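Side-chain contacts in TetR family transcription regulator (PDB 3PAS), which probably binds DNA at regulatory sequences and controls transcription as a dimeric TetR-family regulator: residues Q66-A71 / A121-R126; I11-A16 / A43-Y48; I95-P100 / H161-C166. All blocks are in the same frame, centred on the assembly; numbering follows the deposited sequence.

How the contacts relate
Read from the N terminus, the chain first closes contact 2, where 43-48, in the predicted helix-turn-helix, folds back on helix 5-24 within the N-terminal, probably DNA-binding region. Helix 52-76 follows with 66-71, the opening half of contact 1, and helix 81-98 then delivers 95-100, which opens contact 3. Segment 121-126 closes contact 1, joining helices 52-76 and 117-126; 161-166 later closes contact 3, joining helices 81-98 and 148-167. Contacts 1 and 3 therefore cross, while contact 2 precedes both in series. Direct links also exist: Ala70 packs on Ile95 between contacts 1 and 3, and a Glu15-Arg99 salt bridge ties contact 2 to contact 3.

Contact 1. Residues Q66-A71 / A121-R126; sequences QVIDAA and ARNESR
The guanidinium of Arg126 meets the carboxylate of Asp69 at its edge, the two planes turned 31° apart, and the grip is side-on, with one nitrogen for each oxygen. NH2 of Arg126 reaches OD2 of Asp69 at 2.9 Å in a nearly straight bond (175°) that lies in the guanidinium plane and uses the syn lone pair. The second bond, from Arg126 NE to Asp69 OD1, is equally short at 2.9 Å but more bent (153°); OD1 is tilted out of the guanidinium plane, and NE meets it on the syn side, somewhat out of the carboxylate plane. The two flat groups are thus twisted against each other rather than coplanar. CG anti to the backbone N, together with a chain extended from CG to NE, carries the guanidinium of Arg126 across to Asp69 between two helices whose local axes pass 10.7 Å apart, close to parallel.

The stem of the arginine also packs: its CG lies 4.0 Å from CG2 of Ile68. The other branch of that isoleucine ends in CD1, which rests 3.9 Å from the backbone O of Asn123 and also against CG of its amide. That amide is held from two directions. Its OD1 accepts a bond from NH1 of the adjacent Arg122, 3.3 Å away and nearly end-on to the C=O, while ND2 bonds to Ser64. Arg122 in turn forms a salt bridge with Asp65 and lies against Tyr61 in a cation-pi contact.

Helices 52-76 and 117-126 are thus joined at the surface by Ile68, set between the Arg126 stem and the Asn123 backbone and amide, with the salt bridge beside it. Two bonds at once limit rotation of the Asp69 carboxylate, and the arginine would be expected to stabilise its ionised form.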
loop_
_atom_site.group_PDB
_atom_site.type_symbol
_atom_site.label_atom_id
_atom_site.label_comp_id
_atom_site.label_asym_id
_atom_site.label_seq_id
_atom_site.Cartn_x
_atom_site.Cartn_y
_atom_site.Cartn_z
ATOM N N GLN B 66 -3.086 13.917 -16.618
ATOM C CA GLN B 66 -4.134 13.060 -17.151
ATOM C C GLN B 66 -5.100 12.623 -16.056
ATOM O O GLN B 66 -6.327 12.730 -16.225
ATOM C CB GLN B 66 -3.530 11.787 -17.745
ATOM C CG GLN B 66 -3.051 12.052 -19.111
ATOM C CD GLN B 66 -2.826 10.811 -19.794
ATOM O OE1 GLN B 66 -3.781 10.155 -20.223
ATOM N NE2 GLN B 66 -1.551 10.425 -19.903
ATOM N N VAL B 67 -4.539 12.082 -14.976
ATOM C CA VAL B 67 -5.347 11.592 -13.880
ATOM C C VAL B 67 -6.061 12.692 -13.102
ATOM O O VAL B 67 -7.251 12.559 -12.830
ATOM C CB VAL B 67 -4.552 10.701 -12.898
ATOM C CG1 VAL B 67 -5.388 10.388 -11.677
ATOM C CG2 VAL B 67 -4.097 9.402 -13.612
ATOM N N ILE B 68 -5.335 13.733 -12.692
ATOM C CA ILE B 68 -5.934 14.848 -11.913
ATOM C C ILE B 68 -7.040 15.511 -12.716
ATOM O O ILE B 68 -8.141 15.763 -12.196
ATOM C CB ILE B 68 -4.878 15.898 -11.530
ATOM C CG1 ILE B 68 -3.913 15.260 -10.515
ATOM C CG2 ILE B 68 -5.550 17.204 -11.036
ATOM C CD1 ILE B 68 -2.692 16.112 -10.174
ATOM N N ASP B 69 -6.779 15.822 -13.989
ATOM C CA ASP B 69 -7.802 16.485 -14.805
ATOM C C ASP B 69 -9.105 15.675 -14.967
ATOM O O ASP B 69 -10.195 16.255 -14.907
ATOM C CB ASP B 69 -7.264 16.881 -16.166
ATOM C CG ASP B 69 -6.136 17.886 -16.068
ATOM O OD1 ASP B 69 -5.930 18.483 -14.981
ATOM O OD2 ASP B 69 -5.408 18.051 -17.072
ATOM N N ALA B 70 -8.986 14.362 -15.188
ATOM C CA ALA B 70 -10.128 13.476 -15.261
ATOM C C ALA B 70 -10.874 13.455 -13.939
ATOM O O ALA B 70 -12.098 13.495 -13.923
ATOM C CB ALA B 70 -9.709 12.030 -15.636
ATOM N N ALA B 71 -10.141 13.372 -12.842
ATOM C CA ALA B 71 -10.740 13.385 -11.511
ATOM C C ALA B 71 -11.474 14.700 -11.236
ATOM O O ALA B 71 -12.576 14.658 -10.713
ATOM C CB ALA B 71 -9.698 13.095 -10.381
ATOM N N ALA B 121 3.790 20.009 -4.390
ATOM C CA ALA B 121 3.048 21.266 -4.321
ATOM C C ALA B 121 2.412 21.601 -5.660
ATOM O O ALA B 121 1.238 22.048 -5.705
ATOM C CB ALA B 121 3.964 22.428 -3.867
ATOM N N ARG B 122 3.156 21.385 -6.750
ATOM C CA ARG B 122 2.612 21.658 -8.090
ATOM C C ARG B 122 1.351 20.791 -8.374
ATOM O O ARG B 122 0.371 21.275 -8.920
ATOM C CB ARG B 122 3.687 21.447 -9.160
ATOM C CG ARG B 122 3.262 21.753 -10.611
ATOM C CD ARG B 122 2.514 20.558 -11.252
ATOM N NE ARG B 122 2.457 20.626 -12.709
ATOM C CZ ARG B 122 1.771 19.800 -13.496
ATOM N NH1 ARG B 122 1.045 18.816 -12.977
ATOM N NH2 ARG B 122 1.798 19.977 -14.811
ATOM N N ASN B 123 1.409 19.513 -8.049
ATOM C CA ASN B 123 0.228 18.633 -8.190
ATOM C C ASN B 123 -0.956 19.052 -7.261
ATOM O O ASN B 123 -2.123 19.049 -7.680
ATOM C CB ASN B 123 0.628 17.190 -7.924
ATOM C CG ASN B 123 1.179 16.490 -9.176
ATOM O OD1 ASN B 123 1.308 17.108 -10.219
ATOM N ND2 ASN B 123 1.433 15.173 -9.071
ATOM N N GLU B 124 -0.651 19.402 -6.018
ATOM C CA GLU B 124 -1.684 19.902 -5.072
ATOM C C GLU B 124 -2.339 21.178 -5.621
ATOM O O GLU B 124 -3.571 21.362 -5.551
ATOM C CB GLU B 124 -1.083 20.104 -3.672
ATOM C CG GLU B 124 -0.692 18.763 -3.031
ATOM C CD GLU B 124 -0.046 18.858 -1.631
ATOM O OE1 GLU B 124 0.456 19.925 -1.248
ATOM O OE2 GLU B 124 -0.026 17.820 -0.933
ATOM N N SER B 125 -1.517 22.052 -6.199
ATOM C CA SER B 125 -2.006 23.230 -6.868
ATOM C C SER B 125 -2.958 22.954 -8.043
ATOM O O SER B 125 -3.991 23.613 -8.171
ATOM C CB SER B 125 -0.837 24.058 -7.358
ATOM O OG SER B 125 -1.321 25.262 -7.870
ATOM N N ARG B 126 -2.607 22.015 -8.920
ATOM C CA ARG B 126 -3.499 21.665 -10.033
ATOM C C ARG B 126 -4.821 21.067 -9.497
ATOM O O ARG B 126 -5.921 21.296 -10.048
ATOM C CB ARG B 126 -2.833 20.639 -10.931
ATOM C CG ARG B 126 -3.547 20.491 -12.272
ATOM C CD ARG B 126 -2.730 19.666 -13.191
ATOM N NE ARG B 126 -3.275 19.616 -14.535
ATOM C CZ ARG B 126 -2.875 20.355 -15.572
ATOM N NH1 ARG B 126 -1.936 21.288 -15.468
ATOM N NH2 ARG B 126 -3.440 20.161 -16.743
#

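Contact 2. Residues I11-A16 / A43-Y48; sequences IAFLEA and ATLYIY
Thr44 opens the contact by placing its methyl, CG2, at the edge of the Phe13 ring, close to the ring plane and 3.8 Å from CZ. With CG2 anti to the backbone N (chi1 -60° for OG1), the hydroxyl turns elsewhere and bonds to Ser41. Leu45, next in sequence, comes over a face of the same ring. Its CA lies 3.8 Å from the ring centroid, a CH-pi contact displaced toward the rim, and its backbone N approaches Phe13 CZ to 3.4 Å. The leucine side chain then continues along the CE1-CD1 side of the ring, Leu45 CB meeting Phe13 CE1 at 3.6 Å and Leu45 CD1 reaching CD1 of Phe13. Three residues on, Tyr48 brings CD2 to within 3.8 Å of Phe13 CE2, the two side chains crossing at about a right angle. One aromatic ring thus serves three residues of 43-48; an alanine at Phe13 would probably open a gap beneath Leu45 and leave the Tyr48 ring less firmly placed.

Helix 5-24 packs across helix 42-48, in the predicted helix-turn-helix, at 101° between their short axes. Phe13 also touches Ala38 and Leu40 in the turn before helix 42-48, while Leu45 reaches Ile34 of helix 31-37 and Leu55 of helix 52-76, so the contact sits where the three helices of the DNA-binding domain meet the start of helix 52-76.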
loop_
_atom_site.group_PDB
_atom_site.type_symbol
_atom_site.label_atom_id
_atom_site.label_comp_id
_atom_site.label_asym_id
_atom_site.label_seq_id
_atom_site.Cartn_x
_atom_site.Cartn_y
_atom_site.Cartn_z
ATOM N N ILE B 11 4.034 12.610 -26.942
ATOM C CA ILE B 11 3.201 11.547 -26.366
ATOM C C ILE B 11 3.832 10.162 -26.535
ATOM O O ILE B 11 3.756 9.309 -25.627
ATOM C CB ILE B 11 1.765 11.555 -26.989
ATOM C CG1 ILE B 11 1.013 12.815 -26.567
ATOM C CG2 ILE B 11 0.935 10.311 -26.556
ATOM C CD1 ILE B 11 0.625 12.811 -25.142
ATOM N N ALA B 12 4.467 9.926 -27.677
ATOM C CA ALA B 12 5.105 8.658 -27.934
ATOM C C ALA B 12 6.202 8.442 -26.906
ATOM O O ALA B 12 6.301 7.337 -26.317
ATOM C CB ALA B 12 5.642 8.540 -29.370
ATOM N N PHE B 13 6.995 9.489 -26.644
ATOM C CA PHE B 13 8.059 9.376 -25.637
ATOM C C PHE B 13 7.571 9.282 -24.202
ATOM O O PHE B 13 8.138 8.519 -23.419
ATOM C CB PHE B 13 9.075 10.518 -25.763
ATOM C CG PHE B 13 9.869 10.498 -27.049
ATOM C CD1 PHE B 13 10.699 9.428 -27.371
ATOM C CD2 PHE B 13 9.772 11.551 -27.937
ATOM C CE1 PHE B 13 11.416 9.409 -28.545
ATOM C CE2 PHE B 13 10.512 11.546 -29.107
ATOM C CZ PHE B 13 11.338 10.466 -29.419
ATOM N N LEU B 14 6.547 10.072 -23.853
ATOM C CA LEU B 14 5.996 10.074 -22.543
ATOM C C LEU B 14 5.366 8.700 -22.223
ATOM O O LEU B 14 5.630 8.133 -21.188
ATOM C CB LEU B 14 4.965 11.202 -22.396
ATOM C CG LEU B 14 5.537 12.611 -22.509
ATOM C CD1 LEU B 14 4.458 13.621 -22.877
ATOM C CD2 LEU B 14 6.309 12.958 -21.228
ATOM N N GLU B 15 4.593 8.161 -23.161
ATOM C CA GLU B 15 3.993 6.834 -23.010
ATOM C C GLU B 15 5.053 5.719 -22.942
ATOM O O GLU B 15 4.947 4.807 -22.140
ATOM C CB GLU B 15 3.006 6.600 -24.165
ATOM C CG GLU B 15 1.681 7.335 -24.001
ATOM C CD GLU B 15 0.806 6.789 -22.845
ATOM O OE1 GLU B 15 1.020 5.639 -22.363
ATOM O OE2 GLU B 15 -0.094 7.512 -22.391
ATOM N N ALA B 16 6.095 5.805 -23.753
ATOM C CA ALA B 16 7.175 4.807 -23.720
ATOM C C ALA B 16 7.886 4.847 -22.361
ATOM O O ALA B 16 8.298 3.807 -21.833
ATOM C CB ALA B 16 8.173 5.067 -24.859
ATOM N N ALA B 43 18.260 10.725 -31.001
ATOM C CA ALA B 43 18.416 12.104 -31.536
ATOM C C ALA B 43 17.065 12.795 -31.553
ATOM O O ALA B 43 16.951 13.932 -31.134
ATOM C CB ALA B 43 19.103 12.110 -33.008
ATOM N N THR B 44 16.029 12.071 -31.932
ATOM C CA THR B 44 14.670 12.612 -31.909
ATOM C C THR B 44 14.183 12.910 -30.499
ATOM O O THR B 44 13.599 13.944 -30.260
ATOM C CB THR B 44 13.691 11.683 -32.651
ATOM O OG1 THR B 44 14.132 11.558 -34.012
ATOM C CG2 THR B 44 12.270 12.243 -32.621
ATOM N N LEU B 45 14.385 11.969 -29.579
ATOM C CA LEU B 45 14.040 12.157 -28.214
ATOM C C LEU B 45 14.647 13.463 -27.702
ATOM O O LEU B 45 13.943 14.276 -27.055
ATOM C CB LEU B 45 14.502 10.948 -27.374
ATOM C CG LEU B 45 14.045 10.921 -25.917
ATOM C CD1 LEU B 45 13.936 9.454 -25.340
ATOM C CD2 LEU B 45 14.983 11.770 -25.048
ATOM N N TYR B 46 15.939 13.676 -27.964
ATOM C CA TYR B 46 16.583 14.884 -27.510
ATOM C C TYR B 46 16.034 16.194 -28.103
ATOM O O TYR B 46 16.289 17.277 -27.575
ATOM C CB TYR B 46 18.091 14.821 -27.690
ATOM C CG TYR B 46 18.795 13.747 -26.847
ATOM C CD1 TYR B 46 18.577 13.632 -25.482
ATOM C CD2 TYR B 46 19.689 12.869 -27.431
ATOM C CE1 TYR B 46 19.248 12.691 -24.725
ATOM C CE2 TYR B 46 20.354 11.910 -26.693
ATOM C CZ TYR B 46 20.134 11.834 -25.345
ATOM O OH TYR B 46 20.774 10.885 -24.639
ATOM N N ILE B 47 15.288 16.115 -29.183
ATOM C CA ILE B 47 14.610 17.342 -29.692
ATOM C C ILE B 47 13.636 17.869 -28.612
ATOM O O ILE B 47 13.509 19.084 -28.350
ATOM C CB ILE B 47 13.827 17.077 -31.004
ATOM C CG1 ILE B 47 14.775 16.622 -32.117
ATOM C CG2 ILE B 47 13.093 18.337 -31.422
ATOM C CD1 ILE B 47 14.106 16.161 -33.425
ATOM N N TYR B 48 12.977 16.935 -27.957
ATOM C CA TYR B 48 11.917 17.272 -27.016
ATOM C C TYR B 48 12.312 17.293 -25.545
ATOM O O TYR B 48 11.751 18.068 -24.762
ATOM C CB TYR B 48 10.779 16.275 -27.222
ATOM C CG TYR B 48 10.318 16.275 -28.639
ATOM C CD1 TYR B 48 9.545 17.312 -29.149
ATOM C CD2 TYR B 48 10.715 15.287 -29.496
ATOM C CE1 TYR B 48 9.136 17.304 -30.508
ATOM C CE2 TYR B 48 10.347 15.280 -30.821
ATOM C CZ TYR B 48 9.557 16.280 -31.327
ATOM O OH TYR B 48 9.220 16.226 -32.643
#

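Contact 3. Residues I95-P100 / H161-C166; sequences IGLERP and HLVQRC
Gly96 and Val163 bring two backbones close, with their CA atoms 5.9 Å apart. Residues 95-98 are the last turn of helix 81-98, which ends before Arg99; 161-166 is helical throughout. Glycine is what permits the approach: a CB on residue 96 would point toward the partner helix and run into CG2 of Val163. Both valine methyls use this surface. CG1 of Val163 presses on the backbone, 3.4 Å from Gly96 O, and CG2 lies 4.1 Å from Gly96 CA.

Beside this close point, Leu97 turns its end back toward the other helix. Its CD2 lands 3.6 Å from Cys166 CB and, more loosely, 4.4 Å from Val163 CG1, so that one methyl bridges residues a turn apart. Phe93, a turn earlier on helix 81-98, continues the apolar surface against Leu162, Val163 and Cys166.

Another face of helix 148-167 meets the second subunit, where His161 hydrogen-bonds and Arg165 forms a salt bridge with Glu152 of that chain. The contact is thus a glycine-permitted close approach that fastens this dimer-interface helix to helix 81-98 of its own subunit, both in the range assigned to the C-terminal TetR-like domain.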
loop_
_atom_site.group_PDB
_atom_site.type_symbol
_atom_site.label_atom_id
_atom_site.label_comp_id
_atom_site.label_asym_id
_atom_site.label_seq_id
_atom_site.Cartn_x
_atom_site.Cartn_y
_atom_site.Cartn_z
ATOM N N ILE B 95 -9.790 4.332 -14.546
ATOM C CA ILE B 95 -8.476 4.648 -15.099
ATOM C C ILE B 95 -7.447 3.613 -14.668
ATOM O O ILE B 95 -6.670 3.143 -15.505
ATOM C CB ILE B 95 -7.994 6.078 -14.737
ATOM C CG1 ILE B 95 -8.918 7.130 -15.373
ATOM C CG2 ILE B 95 -6.491 6.268 -15.120
ATOM C CD1 ILE B 95 -8.740 8.581 -14.772
ATOM N N GLY B 96 -7.459 3.238 -13.386
ATOM C CA GLY B 96 -6.535 2.220 -12.860
ATOM C C GLY B 96 -6.713 0.885 -13.570
ATOM O O GLY B 96 -5.737 0.200 -13.873
ATOM N N LEU B 97 -7.971 0.498 -13.817
ATOM C CA LEU B 97 -8.264 -0.780 -14.487
ATOM C C LEU B 97 -7.803 -0.817 -15.954
ATOM O O LEU B 97 -7.289 -1.840 -16.409
ATOM C CB LEU B 97 -9.752 -1.137 -14.418
ATOM C CG LEU B 97 -10.276 -1.497 -13.020
ATOM C CD1 LEU B 97 -11.831 -1.658 -13.096
ATOM C CD2 LEU B 97 -9.601 -2.754 -12.402
ATOM N N GLU B 98 -7.938 0.300 -16.650
ATOM C CA GLU B 98 -7.589 0.368 -18.062
ATOM C C GLU B 98 -6.131 0.727 -18.314
ATOM O O GLU B 98 -5.523 0.210 -19.266
ATOM C CB GLU B 98 -8.518 1.350 -18.782
ATOM C CG GLU B 98 -10.007 0.959 -18.691
ATOM C CD GLU B 98 -10.407 -0.207 -19.611
ATOM O OE1 GLU B 98 -10.377 -0.025 -20.852
ATOM O OE2 GLU B 98 -10.793 -1.289 -19.095
ATOM N N ARG B 99 -5.570 1.586 -17.458
ATOM C CA ARG B 99 -4.224 2.088 -17.617
ATOM C C ARG B 99 -3.469 2.003 -16.290
ATOM O O ARG B 99 -3.016 3.020 -15.718
ATOM C CB ARG B 99 -4.277 3.510 -18.161
ATOM C CG ARG B 99 -5.028 3.605 -19.478
ATOM C CD ARG B 99 -4.296 4.485 -20.462
ATOM N NE ARG B 99 -2.899 4.092 -20.483
ATOM C CZ ARG B 99 -1.931 4.856 -20.948
ATOM N NH1 ARG B 99 -2.228 6.032 -21.466
ATOM N NH2 ARG B 99 -0.709 4.429 -20.924
ATOM N N PRO B 100 -3.312 0.772 -15.774
ATOM C CA PRO B 100 -2.661 0.663 -14.463
ATOM C C PRO B 100 -1.200 1.183 -14.492
ATOM O O PRO B 100 -0.634 1.576 -13.463
ATOM C CB PRO B 100 -2.704 -0.835 -14.197
ATOM C CG PRO B 100 -2.822 -1.455 -15.476
ATOM C CD PRO B 100 -3.600 -0.545 -16.338
ATOM N N HIS B 161 -4.931 0.115 -4.253
ATOM C CA HIS B 161 -4.887 -1.241 -3.682
ATOM C C HIS B 161 -5.928 -2.156 -4.310
ATOM O O HIS B 161 -5.611 -3.261 -4.685
ATOM C CB HIS B 161 -5.040 -1.132 -2.167
ATOM C CG HIS B 161 -4.955 -2.431 -1.432
ATOM N ND1 HIS B 161 -3.770 -3.122 -1.258
ATOM C CD2 HIS B 161 -5.918 -3.157 -0.805
ATOM C CE1 HIS B 161 -4.012 -4.226 -0.561
ATOM N NE2 HIS B 161 -5.307 -4.270 -0.266
ATOM N N LEU B 162 -7.158 -1.663 -4.471
ATOM C CA LEU B 162 -8.249 -2.463 -5.039
ATOM C C LEU B 162 -8.075 -2.680 -6.540
ATOM O O LEU B 162 -8.383 -3.776 -7.051
ATOM C CB LEU B 162 -9.593 -1.840 -4.727
ATOM C CG LEU B 162 -10.019 -2.004 -3.246
ATOM C CD1 LEU B 162 -11.289 -1.119 -2.902
ATOM C CD2 LEU B 162 -10.298 -3.444 -2.944
ATOM N N VAL B 163 -7.591 -1.663 -7.260
ATOM C CA VAL B 163 -7.263 -1.867 -8.692
ATOM C C VAL B 163 -6.249 -3.025 -8.846
ATOM O O VAL B 163 -6.358 -3.882 -9.714
ATOM C CB VAL B 163 -6.777 -0.593 -9.330
ATOM C CG1 VAL B 163 -6.029 -0.915 -10.704
ATOM C CG2 VAL B 163 -7.986 0.372 -9.549
ATOM N N GLN B 164 -5.250 -3.018 -7.988
ATOM C CA GLN B 164 -4.179 -4.023 -8.034
ATOM C C GLN B 164 -4.770 -5.408 -7.751
ATOM O O GLN B 164 -4.540 -6.348 -8.522
ATOM C CB GLN B 164 -3.080 -3.651 -7.048
ATOM C CG GLN B 164 -1.909 -4.650 -6.936
ATOM C CD GLN B 164 -0.664 -4.029 -6.297
ATOM O OE1 GLN B 164 -0.007 -3.153 -6.884
ATOM N NE2 GLN B 164 -0.319 -4.509 -5.113
ATOM N N ARG B 165 -5.577 -5.520 -6.693
ATOM C CA ARG B 165 -6.285 -6.763 -6.422
ATOM C C ARG B 165 -7.144 -7.222 -7.603
ATOM O O ARG B 165 -7.184 -8.419 -7.926
ATOM C CB ARG B 165 -7.101 -6.676 -5.120
ATOM C CG ARG B 165 -6.247 -6.618 -3.869
ATOM C CD ARG B 165 -7.050 -6.795 -2.575
ATOM N NE ARG B 165 -7.336 -8.208 -2.370
ATOM C CZ ARG B 165 -7.108 -8.910 -1.265
ATOM N NH1 ARG B 165 -6.628 -8.355 -0.147
ATOM N NH2 ARG B 165 -7.446 -10.191 -1.257
ATOM N N CYS B 166 -7.820 -6.303 -8.267
ATOM C CA CYS B 166 -8.648 -6.668 -9.410
ATOM C C CYS B 166 -7.814 -7.264 -10.512
ATOM O O CYS B 166 -8.155 -8.311 -11.049
ATOM C CB CYS B 166 -9.386 -5.462 -9.987
ATOM S SG CYS B 166 -10.655 -4.913 -8.939
#